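Long-range contacts in uncharacterized protein Tm1679 (Thermotoga maritima, PDB 3H3E), which binds zinc and is probably a metal-dependent hydrolase of the metallo-beta-lactamase superfamily, though its substrate and reaction are not established: residues Gly173-Thr178 / Ile200-Gly205; Val232-Cys237 / Gly252-Cys257. The protein carries 2 engineered substitutions. All coordinates share one frame; numbering follows the deposited sequence.

Interaction 1 of 2, residues Gly173-Thr178 / Ile200-Gly205; sequences GLVVIT and IKMVVG
Strands 173-178 and 200-204 run parallel as the two strands of a beta-alpha-beta crossover in the metallo-beta-lactamase fold, and L174 meets I200 at the start of the pair. Their axes cross at -21°. A beta bulge sits at this start. L174 O accepts two backbone N-H groups: K201 N at 2.9 Å, in the carbonyl plane on a lone pair, and M202 N at 3.2 Å. Beyond the bulge the regular parallel pattern takes over. V176 N donates to M202 O, V176 O accepts from V204 N at 2.8 Å, and T178 N donates to V204 O.

Side chains pack on both faces. On one face CD1 of L174 meets CG1 of I200 at 4.2 Å. V176 sets CG1 opposite its backbone N (chi1 176°), and the other methyl, CG2, touches CG2 of I200. On the other face I177 and V204 run alongside each other, CG1 to CG1 at 4.0 Å. CG1 of V175 rests against CB of M202. Nearly all of these residues are buried.

Helix 185-193 covers the L174, V176 and I200 face, through I192 and L189. T178 OG1 is hydrogen-bonded to S181 OG, and S181 directly precedes the zinc ligand H182. Strand 165-170 flanks 173-178, and strand 231-235 flanks 200-204.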
# COMPACT_ATOMS: atom_id res chain seq x y z
N GLY A 173 7.84 -3.58 -17.54
CA GLY A 173 7.78 -4.49 -16.41
C GLY A 173 6.63 -4.13 -15.50
O GLY A 173 5.73 -3.41 -15.89
N LEU A 174 6.65 -4.64 -14.28
CA LEU A 174 5.53 -4.44 -13.38
C LEU A 174 5.78 -3.27 -12.45
O LEU A 174 6.90 -3.07 -11.98
CB LEU A 174 5.29 -5.71 -12.56
CG LEU A 174 4.96 -7.01 -13.29
CD1 LEU A 174 4.90 -8.16 -12.28
CD2 LEU A 174 3.64 -6.90 -14.05
N VAL A 175 4.74 -2.51 -12.16
CA VAL A 175 4.84 -1.55 -11.08
C VAL A 175 3.96 -2.03 -9.93
O VAL A 175 2.80 -2.36 -10.12
CB VAL A 175 4.45 -0.14 -11.51
CG1 VAL A 175 4.72 0.82 -10.37
CG2 VAL A 175 5.26 0.26 -12.76
N VAL A 176 4.55 -2.08 -8.74
CA VAL A 176 3.89 -2.67 -7.59
C VAL A 176 3.66 -1.58 -6.55
O VAL A 176 4.58 -0.87 -6.19
CB VAL A 176 4.74 -3.78 -6.96
CG1 VAL A 176 4.08 -4.33 -5.71
CG2 VAL A 176 4.99 -4.88 -7.95
N ILE A 177 2.42 -1.46 -6.10
CA ILE A 177 2.07 -0.45 -5.12
C ILE A 177 1.48 -1.10 -3.87
O ILE A 177 0.51 -1.87 -3.94
CB ILE A 177 1.13 0.62 -5.70
CG1 ILE A 177 1.84 1.40 -6.79
CG2 ILE A 177 0.70 1.60 -4.61
CD1 ILE A 177 1.81 0.73 -8.10
N THR A 178 2.10 -0.81 -2.74
CA THR A 178 1.75 -1.48 -1.50
C THR A 178 1.54 -0.43 -0.43
O THR A 178 2.14 0.64 -0.47
CB THR A 178 2.82 -2.53 -1.09
OG1 THR A 178 2.39 -3.19 0.10
CG2 THR A 178 4.15 -1.89 -0.83
N ILE A 200 9.73 -7.40 -12.43
CA ILE A 200 9.31 -6.32 -11.56
C ILE A 200 10.22 -5.10 -11.77
O ILE A 200 11.41 -5.15 -11.51
CB ILE A 200 9.30 -6.77 -10.08
CG1 ILE A 200 8.29 -7.90 -9.88
CG2 ILE A 200 8.95 -5.62 -9.17
CD1 ILE A 200 8.35 -8.54 -8.51
N LYS A 201 9.64 -4.02 -12.27
CA LYS A 201 10.39 -2.82 -12.61
C LYS A 201 10.56 -1.90 -11.40
O LYS A 201 11.68 -1.56 -11.03
CB LYS A 201 9.70 -2.06 -13.75
CG LYS A 201 10.27 -0.67 -14.04
CD LYS A 201 9.48 0.02 -15.16
CE LYS A 201 10.12 1.34 -15.62
NZ LYS A 201 9.91 2.45 -14.63
N MSE A 202 9.44 -1.52 -10.78
CA MSE A 202 9.41 -0.53 -9.71
C MSE A 202 8.48 -0.94 -8.57
O MSE A 202 7.40 -1.48 -8.80
CB MSE A 202 8.96 0.82 -10.28
CG MSE A 202 8.90 1.96 -9.27
SE MSE A 202 8.37 3.54 -9.98
CE MSE A 202 9.71 3.93 -11.08
N VAL A 203 8.89 -0.67 -7.34
CA VAL A 203 8.04 -0.92 -6.18
C VAL A 203 7.88 0.33 -5.34
O VAL A 203 8.86 0.90 -4.91
CB VAL A 203 8.62 -2.01 -5.28
CG1 VAL A 203 7.65 -2.36 -4.18
CG2 VAL A 203 8.96 -3.24 -6.11
N VAL A 204 6.64 0.77 -5.12
CA VAL A 204 6.42 1.94 -4.29
C VAL A 204 5.42 1.71 -3.17
O VAL A 204 4.42 1.03 -3.36
CB VAL A 204 6.05 3.16 -5.15
CG1 VAL A 204 5.65 2.72 -6.54
CG2 VAL A 204 4.95 3.98 -4.47
N GLY A 205 5.70 2.24 -1.99
CA GLY A 205 4.76 2.14 -0.88
C GLY A 205 5.46 1.85 0.42
O GLY A 205 6.69 1.88 0.48

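Interaction 2 of 2, residues Val232-Cys237 / Gly252-Cys257; sequences VVPCHC and GKIMDC
Segments 232-235 and 253-257 run side by side in the same direction, their end-to-end lines 15° apart, with one parallel beta bridge between V232 and I254. Two backbone bonds frame that bridge. V232 N donates to K253 O, and V232 O accepts from M255 N, both at 2.9 Å. The CA of I254 also makes a CA-H...O contact with V232 O.

Past M255 the sheet pairing stops and side chains take over. The main link is a disulfide, C235 SG to C257 SG at 2.0 Å, with a torsion of 81° about the S-S bond. The two sulfurs leave their backbones differently. In C235 SG lies beside the backbone N, while in C257 it is anti to the backbone N (chi1 -162°) and reaches across to the strand. The bond thus ties C235 to the loop after strand 253-254. Further along the chain C237 forms a second disulfide, with C180, and H236 is hydrogen-bonded to D21.

V233 divides its contacts between its two methyl groups. CG2 meets CB of M255 at 3.9 Å, and CG1 meets CB of C257 at 4.1 Å. The P234 ring crosses I254 at about a right angle, and its CD lies 4.0 Å from CG2 of I254.

Strand 253-254 is the last strand of its mixed sheet within the chain, and helix 240-249 makes the crossover to it, with F246 packed on V232 and I254. On the other flank strand 200-204 pairs with 231-235.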
# COMPACT_ATOMS: atom_id res chain seq x y z
N VAL A 232 13.10 1.51 -6.40
CA VAL A 232 12.28 1.42 -5.19
C VAL A 232 11.99 2.79 -4.59
O VAL A 232 12.87 3.63 -4.46
CB VAL A 232 12.89 0.47 -4.13
CG1 VAL A 232 11.97 0.35 -2.92
CG2 VAL A 232 13.11 -0.90 -4.72
N VAL A 233 10.73 3.00 -4.22
CA VAL A 233 10.25 4.24 -3.64
C VAL A 233 9.53 3.91 -2.34
O VAL A 233 8.32 3.62 -2.33
CB VAL A 233 9.25 4.92 -4.61
CG1 VAL A 233 8.86 6.31 -4.11
CG2 VAL A 233 9.83 4.99 -6.00
N PRO A 234 10.27 3.91 -1.22
CA PRO A 234 9.75 3.49 0.08
C PRO A 234 9.07 4.62 0.84
O PRO A 234 9.69 5.66 1.07
CB PRO A 234 11.02 3.05 0.83
CG PRO A 234 12.17 3.23 -0.14
CD PRO A 234 11.71 4.20 -1.17
N CYS A 235 7.82 4.42 1.23
CA CYS A 235 7.04 5.47 1.87
C CYS A 235 6.55 5.07 3.25
O CYS A 235 6.74 3.94 3.66
CB CYS A 235 5.82 5.79 1.02
SG CYS A 235 6.14 6.01 -0.71
N HIS A 236 5.92 6.01 3.96
CA HIS A 236 5.02 5.67 5.07
C HIS A 236 5.73 4.87 6.17
O HIS A 236 6.72 5.34 6.74
CB HIS A 236 3.80 4.91 4.51
CG HIS A 236 2.68 4.73 5.48
ND1 HIS A 236 2.30 5.71 6.37
CD2 HIS A 236 1.83 3.68 5.69
CE1 HIS A 236 1.28 5.26 7.10
NE2 HIS A 236 0.98 4.04 6.70
N CYS A 237 5.23 3.67 6.45
CA CYS A 237 5.80 2.85 7.54
C CYS A 237 7.31 2.53 7.45
O CYS A 237 7.95 2.32 8.47
CB CYS A 237 4.97 1.57 7.84
SG CYS A 237 3.71 0.92 6.66
N GLY A 252 19.80 -1.17 -7.36
CA GLY A 252 19.12 -0.23 -8.23
C GLY A 252 18.99 1.15 -7.64
O GLY A 252 19.76 1.55 -6.76
N LYS A 253 18.00 1.89 -8.13
CA LYS A 253 17.78 3.27 -7.70
C LYS A 253 16.73 3.34 -6.59
O LYS A 253 15.69 2.70 -6.67
CB LYS A 253 17.35 4.13 -8.89
CG LYS A 253 16.83 5.50 -8.52
CD LYS A 253 16.52 6.32 -9.77
CE LYS A 253 16.85 7.79 -9.55
NZ LYS A 253 18.26 7.98 -9.10
N ILE A 254 17.04 4.09 -5.54
CA ILE A 254 16.06 4.39 -4.51
C ILE A 254 15.67 5.85 -4.63
O ILE A 254 16.52 6.72 -4.73
CB ILE A 254 16.60 4.14 -3.09
CG1 ILE A 254 16.87 2.65 -2.88
CG2 ILE A 254 15.62 4.64 -2.05
CD1 ILE A 254 18.21 2.21 -3.39
N MSE A 255 14.37 6.11 -4.62
CA MSE A 255 13.84 7.46 -4.72
C MSE A 255 13.23 7.90 -3.39
O MSE A 255 12.73 7.07 -2.64
CB MSE A 255 12.82 7.55 -5.85
CG MSE A 255 13.31 6.94 -7.15
SE MSE A 255 12.30 7.41 -8.55
CE MSE A 255 12.42 9.17 -8.38
N ASP A 256 13.29 9.19 -3.07
CA ASP A 256 12.71 9.67 -1.82
C ASP A 256 11.21 9.86 -1.98
O ASP A 256 10.75 10.43 -2.97
CB ASP A 256 13.39 10.95 -1.35
CG ASP A 256 14.83 10.71 -0.88
OD1 ASP A 256 15.12 9.62 -0.35
OD2 ASP A 256 15.66 11.62 -1.05
N CYS A 257 10.45 9.36 -1.01
CA CYS A 257 9.01 9.47 -1.06
C CYS A 257 8.54 10.66 -0.24
O CYS A 257 9.04 10.91 0.86
CB CYS A 257 8.36 8.19 -0.55
SG CYS A 257 6.61 7.98 -1.01

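Overall arrangement
From the N terminus, interaction 1 comes first. It brings 200-205 back beside 173-178 and closes a loop that holds helix 185-193 and the zinc ligand H182. The chain then runs through helix 214-226 before 232-237 begins interaction 2, which closes a second loop around helix 240-249. The two loops follow in series and neither nest nor cross. Their inner strands are neighbours: V233 N is probably hydrogen-bonded to V203 O, and C235 N to G205 O, each at 2.9 Å. Four consecutive parallel strands, 173-178 through 253-254, are joined in this way.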